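Local coordinates for cell division control protein 4 (PDB 3V7D), which serves as the F-box substrate receptor of an SCF ubiquitin ligase, binding phosphorylated targets such as the CDK inhibitor SIC1 and directing their ubiquitination, at residues K25-L30 with K47-S52; K57-S62 with L93-N98; E63-P68 with F100-W105. The protein carries 1 engineered substitution. All coordinates share one frame; numbering follows the deposited sequence.

In the fold
From the N terminus onward, the contacts show how a small helical module is closed along the chain and joined to a much larger beta-propeller. Contact 1 comes first and closes the connection that carries helix 32-39, tying helix 20-27 to helix 43-49 inside the F-box. It is complete before contact 2 opens; there helix 53-62 packs against the long helix 87-106. Contact 3 starts at the residue just after 57-62 and crosses contact 2, since 63-68 lies between 57-62 and 93-98 while 100-105 follows both. The last two contacts therefore share helix 87-106, and contact 3 ties the loop after helix 53-62 to it beside the WD-repeat propeller.

Contact 1 (K25-L30 with K47-S52); sequences KIFNYL and KIIRKS
F27 and I49 meet with their side chains at about a right angle, the isoleucine laying its longer branch over one face of the phenyl ring. I49 CG1 stands 3.9 Å from the centroid of the F27 ring and 16° off its normal, a CH-pi contact displaced slightly toward the rim. The terminal methyl runs on outward past the rim, I49 CD1 standing 3.9 Å from F27 CE1. The approach depends on the first torsion of I49: CG1 lies beside the backbone N (chi1 -66°), which sends the ethyl branch to the ring although the CB itself does not point straight at helix 20-27. I48, the residue before it, also crosses F27 at roughly a right angle but uses its short branch, bringing CG2 to 4.0 Å from F27 CE2 on an oblique line.

The ring projects from a backbone that soon turns: F27 begins a type I beta turn, in which L30 N bonds to F27 O at 3.0 Å. More of the F-box core gathers round the three residues. I15 touches both F27 and I48, L55 touches F27, and W56 touches I49. I26 and L30, near F27 along the chain, pack on apolar side chains of another protein chain, presumably the Skp1 subunit.

Across the contact the chemistry is entirely hydrocarbon on aromatic. Any selectivity therefore probably rests on shape, the ethyl branch of I49 and the CG2 methyl of I48 meeting one ring, and the stability probably comes from dispersion and from keeping these surfaces out of water.

Contact 2 (K57-S62 with L93-N98); sequences KKLLIS and LSFLEN
F95 reaches from helix 87-106 into the flank of helix 53-62, where it meets L59 and L60 together. The leading part of the ring is its CE1 corner: F95 CE1 is 3.6 Å from L59 CB and 3.4 Å from L59 O, and the carbonyl oxygen lies at the ring edge, near its plane. The side chain of L60 slides past that of F95 in the opposite direction. In doing so L60 CD2 settles at the root of the phenylalanine, 3.8 Å from F95 CA, and comes within 4.1 Å of S94 OG.

The ring is directed across the gap by its first torsion, which sets CG anti to the backbone N (chi1 179°). Beneath these side chains the two helix segments run nearly alongside each other, with axes 9.9 Å apart at closest approach and a crossing angle of 28°. This helix-helix packing joins the C-terminal helix of the F-box region to the long helix 87-106, which leads on to the WD-repeat propeller. L59 O has a polar partner as well: S62 OG donates to it at 2.9 Å from one turn further on, tilted 29° from the carbonyl plane.

A second shell packs behind the first and probably helps to position it. F32 stacks edge-to-face with F95 and also touches L59, so helix 32-39 supports both partners. From helix 71-81, L74 packs on L60 and L78 on S94. The ring ends its run beside the next contact, F95 CE1 packing on E63 CG.

The joint is apolar in the main, its polar interest centred on L59 O. A ring edge carries the partial positive charge of its hydrogens, so its position beside L59 O is likely to be mildly favourable, while the serine hydroxyl supplies that oxygen with a conventional bond.

Contact 3 (E63-P68 with F100-W105); sequences ENFVSP and FILKNW
The Schellman motif that ends helix 53-62 brings E63 and F65 up to L102, where the helical part of the chain abuts the WD-repeat propeller. N64, with positive phi (55°), is its C-prime residue; F65 N returns to L60 O, and the reversal aims F65 at helix 87-106. L102 CB lies in the plane of the phenyl ring at its edge, 4.0 Å from F65 CZ, while the methyl L102 CD2 approaches obliquely, 3.8 Å from the same CZ. E63 CB stands over one face, toward the rim, 3.4 Å above the ring plane. With an alanine in place of F65, L102 CD2 would probably lose its aromatic partner and a gap would open between the turn and the helix.

The propeller engages both segments. E63 OE1 forms a salt bridge with R420 and E63 O accepts a bond from N404 ND2, while W105 NE1 donates to G443 O and its ring stacks on F463. The bend of the glutamate at chi2 (-69°) also places E63 OE1 4.2 Å from L102 CD2.

Contact 1 (K25-L30 with K47-S52)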
loop_
_atom_site.group_PDB
_atom_site.type_symbol
_atom_site.label_atom_id
_atom_site.label_comp_id
_atom_site.label_asym_id
_atom_site.label_seq_id
_atom_site.Cartn_x
_atom_site.Cartn_y
_atom_site.Cartn_z
ATOM N N LYS B 25 -4.156 -23.802 8.795
ATOM C CA LYS B 25 -4.530 -22.960 9.921
ATOM C C LYS B 25 -3.341 -22.766 10.868
ATOM O O LYS B 25 -3.143 -21.689 11.433
ATOM C CB LYS B 25 -5.713 -23.597 10.650
ATOM C CG LYS B 25 -6.345 -22.733 11.716
ATOM C CD LYS B 25 -7.624 -23.366 12.261
ATOM C CE LYS B 25 -8.671 -23.576 11.170
ATOM N NZ LYS B 25 -9.980 -22.959 11.536
ATOM N N ILE B 26 -2.541 -23.815 11.020
ATOM C CA ILE B 26 -1.371 -23.782 11.889
ATOM C C ILE B 26 -0.312 -22.821 11.351
ATOM O O ILE B 26 0.275 -22.033 12.102
ATOM C CB ILE B 26 -0.775 -25.200 12.072
ATOM C CG1 ILE B 26 -1.761 -26.099 12.829
ATOM C CG2 ILE B 26 0.547 -25.145 12.821
ATOM C CD1 ILE B 26 -1.328 -27.557 12.935
ATOM N N PHE B 27 -0.081 -22.874 10.041
ATOM C CA PHE B 27 0.904 -22.000 9.416
ATOM C C PHE B 27 0.482 -20.532 9.432
ATOM O O PHE B 27 1.328 -19.643 9.495
ATOM C CB PHE B 27 1.220 -22.462 7.991
ATOM C CG PHE B 27 1.998 -23.744 7.933
ATOM C CD1 PHE B 27 3.264 -23.826 8.497
ATOM C CD2 PHE B 27 1.473 -24.862 7.308
ATOM C CE1 PHE B 27 3.990 -25.004 8.447
ATOM C CE2 PHE B 27 2.191 -26.045 7.253
ATOM C CZ PHE B 27 3.451 -26.115 7.823
ATOM N N ASN B 28 -0.822 -20.279 9.389
ATOM C CA ASN B 28 -1.328 -18.912 9.485
ATOM C C ASN B 28 -1.093 -18.276 10.856
ATOM O O ASN B 28 -1.200 -17.063 11.001
ATOM C CB ASN B 28 -2.814 -18.847 9.117
ATOM C CG ASN B 28 -3.043 -18.924 7.618
ATOM O OD1 ASN B 28 -2.294 -18.338 6.836
ATOM N ND2 ASN B 28 -4.076 -19.654 7.208
ATOM N N TYR B 29 -0.783 -19.097 11.855
ATOM C CA TYR B 29 -0.489 -18.593 13.193
ATOM C C TYR B 29 1.000 -18.330 13.362
ATOM O O TYR B 29 1.438 -17.893 14.422
ATOM C CB TYR B 29 -0.945 -19.585 14.265
ATOM C CG TYR B 29 -2.433 -19.602 14.506
ATOM C CD1 TYR B 29 -3.147 -18.419 14.648
ATOM C CD2 TYR B 29 -3.127 -20.801 14.591
ATOM C CE1 TYR B 29 -4.511 -18.431 14.872
ATOM C CE2 TYR B 29 -4.489 -20.823 14.812
ATOM C CZ TYR B 29 -5.176 -19.637 14.951
ATOM O OH TYR B 29 -6.533 -19.657 15.173
ATOM N N LEU B 30 1.775 -18.606 12.321
ATOM C CA LEU B 30 3.220 -18.440 12.404
ATOM C C LEU B 30 3.699 -17.156 11.734
ATOM O O LEU B 30 3.053 -16.635 10.823
ATOM C CB LEU B 30 3.931 -19.649 11.794
ATOM C CG LEU B 30 3.878 -20.931 12.629
ATOM C CD1 LEU B 30 4.394 -22.117 11.841
ATOM C CD2 LEU B 30 4.685 -20.750 13.904
ATOM N N LYS B 47 5.818 -29.206 0.192
ATOM C CA LYS B 47 4.703 -29.295 -0.743
ATOM C C LYS B 47 3.454 -28.622 -0.171
ATOM O O LYS B 47 2.784 -27.851 -0.859
ATOM C CB LYS B 47 4.414 -30.758 -1.084
ATOM C CG LYS B 47 3.466 -30.952 -2.261
ATOM C CD LYS B 47 3.052 -32.412 -2.410
ATOM C CE LYS B 47 4.208 -33.288 -2.873
ATOM N NZ LYS B 47 4.537 -33.077 -4.310
ATOM N N ILE B 48 3.157 -28.911 1.093
ATOM C CA ILE B 48 1.981 -28.361 1.764
ATOM C C ILE B 48 1.981 -26.826 1.796
ATOM O O ILE B 48 0.971 -26.189 1.496
ATOM C CB ILE B 48 1.859 -28.914 3.205
ATOM C CG1 ILE B 48 1.432 -30.383 3.176
ATOM C CG2 ILE B 48 0.874 -28.096 4.019
ATOM C CD1 ILE B 48 1.383 -31.027 4.545
ATOM N N ILE B 49 3.117 -26.238 2.155
ATOM C CA ILE B 49 3.231 -24.785 2.252
ATOM C C ILE B 49 3.115 -24.089 0.894
ATOM O O ILE B 49 2.419 -23.081 0.755
ATOM C CB ILE B 49 4.554 -24.382 2.931
ATOM C CG1 ILE B 49 4.557 -24.849 4.388
ATOM C CG2 ILE B 49 4.769 -22.877 2.836
ATOM C CD1 ILE B 49 5.902 -24.747 5.059
ATOM N N ARG B 50 3.783 -24.637 -0.113
ATOM C CA ARG B 50 3.787 -24.028 -1.439
ATOM C C ARG B 50 2.485 -24.284 -2.196
ATOM O O ARG B 50 2.355 -23.935 -3.363
ATOM C CB ARG B 50 4.988 -24.526 -2.244
ATOM C CG ARG B 50 6.317 -24.156 -1.601
ATOM C CD ARG B 50 7.474 -24.869 -2.266
ATOM N NE ARG B 50 7.591 -24.523 -3.676
ATOM C CZ ARG B 50 8.351 -25.184 -4.543
ATOM N NH1 ARG B 50 9.058 -26.234 -4.142
ATOM N NH2 ARG B 50 8.397 -24.801 -5.813
ATOM N N LYS B 51 1.519 -24.879 -1.508
ATOM C CA LYS B 51 0.246 -25.239 -2.108
ATOM C C LYS B 51 -0.759 -24.097 -1.977
ATOM O O LYS B 51 -1.586 -23.884 -2.859
ATOM C CB LYS B 51 -0.301 -26.477 -1.402
ATOM C CG LYS B 51 -0.862 -27.560 -2.291
ATOM C CD LYS B 51 -1.320 -28.724 -1.410
ATOM C CE LYS B 51 -1.910 -29.872 -2.207
ATOM N NZ LYS B 51 -0.864 -30.684 -2.889
ATOM N N SER B 52 -0.690 -23.361 -0.873
ATOM C CA SER B 52 -1.708 -22.353 -0.592
ATOM C C SER B 52 -1.336 -20.969 -1.105
ATOM O O SER B 52 -0.225 -20.490 -0.896
ATOM C CB SER B 52 -1.999 -22.278 0.907
ATOM O OG SER B 52 -0.822 -21.962 1.623
#

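Contact 2 (K57-S62 with L93-N98)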
loop_
_atom_site.group_PDB
_atom_site.type_symbol
_atom_site.label_atom_id
_atom_site.label_comp_id
_atom_site.label_asym_id
_atom_site.label_seq_id
_atom_site.Cartn_x
_atom_site.Cartn_y
_atom_site.Cartn_z
ATOM N N LYS B 57 -0.805 -14.640 0.493
ATOM C CA LYS B 57 -1.681 -13.483 0.362
ATOM C C LYS B 57 -1.823 -12.776 1.707
ATOM O O LYS B 57 -1.669 -11.557 1.794
ATOM C CB LYS B 57 -3.059 -13.894 -0.162
ATOM C CG LYS B 57 -4.007 -12.718 -0.371
ATOM C CD LYS B 57 -5.388 -13.170 -0.832
ATOM C CE LYS B 57 -6.312 -11.980 -1.044
ATOM N NZ LYS B 57 -7.681 -12.385 -1.470
ATOM N N LYS B 58 -2.103 -13.552 2.752
ATOM C CA LYS B 58 -2.240 -13.017 4.104
ATOM C C LYS B 58 -0.972 -12.312 4.590
ATOM O O LYS B 58 -1.045 -11.234 5.178
ATOM C CB LYS B 58 -2.625 -14.124 5.091
ATOM C CG LYS B 58 -4.074 -14.590 5.000
ATOM C CD LYS B 58 -4.298 -15.818 5.874
ATOM C CE LYS B 58 -5.778 -16.095 6.106
ATOM N NZ LYS B 58 -6.504 -16.401 4.844
ATOM N N LEU B 59 0.185 -12.929 4.357
ATOM C CA LEU B 59 1.459 -12.338 4.771
ATOM C C LEU B 59 1.723 -11.018 4.049
ATOM O O LEU B 59 2.123 -10.032 4.674
ATOM C CB LEU B 59 2.617 -13.317 4.542
ATOM C CG LEU B 59 2.739 -14.457 5.556
ATOM C CD1 LEU B 59 3.793 -15.459 5.129
ATOM C CD2 LEU B 59 3.060 -13.900 6.932
ATOM N N LEU B 60 1.492 -11.008 2.736
ATOM C CA LEU B 60 1.648 -9.797 1.931
ATOM C C LEU B 60 0.729 -8.679 2.423
ATOM O O LEU B 60 1.140 -7.522 2.523
ATOM C CB LEU B 60 1.385 -10.091 0.451
ATOM C CG LEU B 60 2.520 -10.783 -0.309
ATOM C CD1 LEU B 60 1.992 -11.452 -1.572
ATOM C CD2 LEU B 60 3.609 -9.787 -0.660
ATOM N N ILE B 61 -0.512 -9.034 2.738
ATOM C CA ILE B 61 -1.460 -8.062 3.262
ATOM C C ILE B 61 -1.060 -7.597 4.661
ATOM O O ILE B 61 -1.149 -6.411 4.974
ATOM C CB ILE B 61 -2.892 -8.625 3.281
ATOM C CG1 ILE B 61 -3.404 -8.811 1.853
ATOM C CG2 ILE B 61 -3.836 -7.708 4.059
ATOM C CD1 ILE B 61 -4.761 -9.490 1.785
ATOM N N SER B 62 -0.601 -8.527 5.495
ATOM C CA SER B 62 -0.294 -8.200 6.888
ATOM C C SER B 62 0.916 -7.274 7.021
ATOM O O SER B 62 1.044 -6.561 8.012
ATOM C CB SER B 62 -0.091 -9.468 7.727
ATOM O OG SER B 62 1.085 -10.162 7.337
ATOM N N LEU B 93 7.975 -15.415 -3.475
ATOM C CA LEU B 93 9.146 -14.663 -3.924
ATOM C C LEU B 93 8.942 -13.155 -3.773
ATOM O O LEU B 93 9.856 -12.429 -3.381
ATOM C CB LEU B 93 9.509 -15.010 -5.371
ATOM C CG LEU B 93 10.028 -16.431 -5.647
ATOM C CD1 LEU B 93 10.889 -16.444 -6.904
ATOM C CD2 LEU B 93 10.793 -17.023 -4.461
ATOM N N SER B 94 7.738 -12.691 -4.086
ATOM C CA SER B 94 7.395 -11.290 -3.912
ATOM C C SER B 94 7.516 -10.916 -2.441
ATOM O O SER B 94 8.056 -9.864 -2.101
ATOM C CB SER B 94 5.970 -11.023 -4.403
ATOM O OG SER B 94 5.608 -9.665 -4.216
ATOM N N PHE B 95 7.023 -11.787 -1.564
ATOM C CA PHE B 95 7.028 -11.473 -0.145
ATOM C C PHE B 95 8.448 -11.377 0.397
ATOM O O PHE B 95 8.774 -10.455 1.148
ATOM C CB PHE B 95 6.238 -12.496 0.671
ATOM C CG PHE B 95 6.252 -12.200 2.136
ATOM C CD1 PHE B 95 5.309 -11.345 2.690
ATOM C CD2 PHE B 95 7.231 -12.740 2.956
ATOM C CE1 PHE B 95 5.335 -11.050 4.032
ATOM C CE2 PHE B 95 7.262 -12.447 4.297
ATOM C CZ PHE B 95 6.313 -11.601 4.839
ATOM N N LEU B 96 9.281 -12.341 0.022
ATOM C CA LEU B 96 10.654 -12.397 0.509
ATOM C C LEU B 96 11.448 -11.178 0.060
ATOM O O LEU B 96 12.207 -10.605 0.839
ATOM C CB LEU B 96 11.341 -13.687 0.056
ATOM C CG LEU B 96 10.837 -14.959 0.748
ATOM C CD1 LEU B 96 11.491 -16.199 0.157
ATOM C CD2 LEU B 96 11.086 -14.884 2.250
ATOM N N GLU B 97 11.264 -10.783 -1.193
ATOM C CA GLU B 97 11.923 -9.591 -1.713
ATOM C C GLU B 97 11.453 -8.342 -0.965
ATOM O O GLU B 97 12.266 -7.516 -0.543
ATOM C CB GLU B 97 11.684 -9.442 -3.221
ATOM C CG GLU B 97 12.243 -8.146 -3.793
ATOM C CD GLU B 97 12.265 -8.119 -5.313
ATOM O OE1 GLU B 97 11.406 -8.770 -5.945
ATOM O OE2 GLU B 97 13.152 -7.444 -5.878
ATOM N N ASN B 98 10.143 -8.217 -0.783
ATOM C CA ASN B 98 9.588 -7.064 -0.082
ATOM C C ASN B 98 9.986 -6.984 1.388
ATOM O O ASN B 98 10.203 -5.898 1.916
ATOM C CB ASN B 98 8.064 -7.018 -0.221
ATOM C CG ASN B 98 7.622 -6.503 -1.573
ATOM O OD1 ASN B 98 6.924 -7.191 -2.320
ATOM N ND2 ASN B 98 8.035 -5.285 -1.903
#

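Contact 3 (E63-P68 with F100-W105)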
loop_
_atom_site.group_PDB
_atom_site.type_symbol
_atom_site.label_atom_id
_atom_site.label_comp_id
_atom_site.label_asym_id
_atom_site.label_seq_id
_atom_site.Cartn_x
_atom_site.Cartn_y
_atom_site.Cartn_z
ATOM N N GLU B 63 1.797 -7.288 6.026
ATOM C CA GLU B 63 2.959 -6.409 6.033
ATOM C C GLU B 63 2.720 -5.140 5.209
ATOM O O GLU B 63 3.654 -4.374 4.954
ATOM C CB GLU B 63 4.193 -7.149 5.507
ATOM C CG GLU B 63 4.654 -8.304 6.389
ATOM C CD GLU B 63 5.237 -7.842 7.714
ATOM O OE1 GLU B 63 5.794 -6.729 7.763
ATOM O OE2 GLU B 63 5.144 -8.592 8.706
ATOM N N ASN B 64 1.471 -4.930 4.797
ATOM C CA ASN B 64 1.102 -3.797 3.946
ATOM C C ASN B 64 1.898 -3.712 2.650
ATOM O O ASN B 64 2.212 -2.617 2.184
ATOM C CB ASN B 64 1.252 -2.470 4.689
ATOM C CG ASN B 64 0.584 -2.480 6.037
ATOM O OD1 ASN B 64 1.173 -2.060 7.033
ATOM N ND2 ASN B 64 -0.651 -2.958 6.081
ATOM N N PHE B 65 2.240 -4.857 2.074
ATOM C CA PHE B 65 2.902 -4.853 0.775
ATOM C C PHE B 65 1.864 -4.800 -0.339
ATOM O O PHE B 65 2.181 -4.485 -1.482
ATOM C CB PHE B 65 3.806 -6.077 0.620
ATOM C CG PHE B 65 4.984 -6.080 1.554
ATOM C CD1 PHE B 65 5.650 -4.904 1.854
ATOM C CD2 PHE B 65 5.421 -7.261 2.137
ATOM C CE1 PHE B 65 6.733 -4.904 2.716
ATOM C CE2 PHE B 65 6.505 -7.268 2.995
ATOM C CZ PHE B 65 7.158 -6.085 3.289
ATOM N N VAL B 66 0.620 -5.111 0.006
ATOM C CA VAL B 66 -0.478 -5.064 -0.949
ATOM C C VAL B 66 -1.787 -4.937 -0.187
ATOM O O VAL B 66 -1.861 -5.289 0.989
ATOM C CB VAL B 66 -0.511 -6.332 -1.836
ATOM C CG1 VAL B 66 -1.162 -7.497 -1.094
ATOM C CG2 VAL B 66 -1.240 -6.058 -3.141
ATOM N N SER B 67 -2.811 -4.411 -0.846
ATOM C CA SER B 67 -4.144 -4.342 -0.259
ATOM C C SER B 67 -5.002 -5.399 -0.932
ATOM O O SER B 67 -4.632 -5.905 -1.989
ATOM C CB SER B 67 -4.750 -2.955 -0.486
ATOM O OG SER B 67 -4.999 -2.731 -1.864
ATOM N N PRO B 68 -6.145 -5.748 -0.320
ATOM C CA PRO B 68 -7.077 -6.669 -0.979
ATOM C C PRO B 68 -7.465 -6.201 -2.382
ATOM O O PRO B 68 -7.522 -7.015 -3.306
ATOM C CB PRO B 68 -8.298 -6.640 -0.058
ATOM C CG PRO B 68 -7.730 -6.348 1.290
ATOM C CD PRO B 68 -6.569 -5.421 1.056
ATOM N N PHE B 100 12.698 -8.224 2.705
ATOM C CA PHE B 100 14.132 -7.946 2.721
ATOM C C PHE B 100 14.363 -6.447 2.555
ATOM O O PHE B 100 15.118 -5.832 3.309
ATOM C CB PHE B 100 14.831 -8.728 1.600
ATOM C CG PHE B 100 16.247 -8.279 1.326
ATOM C CD1 PHE B 100 17.289 -8.654 2.168
ATOM C CD2 PHE B 100 16.538 -7.502 0.212
ATOM C CE1 PHE B 100 18.596 -8.247 1.915
ATOM C CE2 PHE B 100 17.840 -7.091 -0.049
ATOM C CZ PHE B 100 18.872 -7.467 0.806
ATOM N N ILE B 101 13.698 -5.866 1.564
ATOM C CA ILE B 101 13.795 -4.438 1.303
ATOM C C ILE B 101 13.298 -3.609 2.490
ATOM O O ILE B 101 13.954 -2.650 2.904
ATOM C CB ILE B 101 13.023 -4.067 0.019
ATOM C CG1 ILE B 101 13.743 -4.657 -1.196
ATOM C CG2 ILE B 101 12.861 -2.550 -0.114
ATOM C CD1 ILE B 101 13.002 -4.481 -2.499
ATOM N N LEU B 102 12.151 -3.994 3.047
ATOM C CA LEU B 102 11.566 -3.260 4.166
ATOM C C LEU B 102 12.490 -3.264 5.377
ATOM O O LEU B 102 12.650 -2.244 6.048
ATOM C CB LEU B 102 10.194 -3.826 4.545
ATOM C CG LEU B 102 9.476 -3.082 5.680
ATOM C CD1 LEU B 102 9.238 -1.620 5.301
ATOM C CD2 LEU B 102 8.162 -3.756 6.056
ATOM N N LYS B 103 13.099 -4.413 5.651
ATOM C CA LYS B 103 14.024 -4.529 6.776
ATOM C C LYS B 103 15.201 -3.574 6.631
ATOM O O LYS B 103 15.664 -3.004 7.618
ATOM C CB LYS B 103 14.513 -5.968 6.944
ATOM C CG LYS B 103 13.631 -6.805 7.862
ATOM C CD LYS B 103 14.085 -8.255 7.910
ATOM C CE LYS B 103 13.555 -8.956 9.155
ATOM N NZ LYS B 103 12.090 -8.762 9.333
ATOM N N ASN B 104 15.677 -3.393 5.401
ATOM C CA ASN B 104 16.737 -2.424 5.140
ATOM C C ASN B 104 16.286 -0.992 5.435
ATOM O O ASN B 104 16.981 -0.260 6.129
ATOM C CB ASN B 104 17.250 -2.549 3.703
ATOM C CG ASN B 104 17.959 -3.864 3.453
ATOM O OD1 ASN B 104 18.446 -4.511 4.384
ATOM N ND2 ASN B 104 18.030 -4.265 2.192
ATOM N N TRP B 105 15.117 -0.611 4.918
ATOM C CA TRP B 105 14.515 0.686 5.216
ATOM C C TRP B 105 14.388 0.930 6.723
ATOM O O TRP B 105 14.567 2.051 7.194
ATOM C CB TRP B 105 13.114 0.785 4.597
ATOM C CG TRP B 105 13.057 1.213 3.163
ATOM C CD1 TRP B 105 13.100 0.407 2.062
ATOM C CD2 TRP B 105 12.908 2.554 2.673
ATOM N NE1 TRP B 105 12.998 1.165 0.916
ATOM C CE2 TRP B 105 12.882 2.486 1.265
ATOM C CE3 TRP B 105 12.804 3.808 3.289
ATOM C CZ2 TRP B 105 12.756 3.621 0.463
ATOM C CZ3 TRP B 105 12.680 4.935 2.491
ATOM C CH2 TRP B 105 12.655 4.832 1.094
#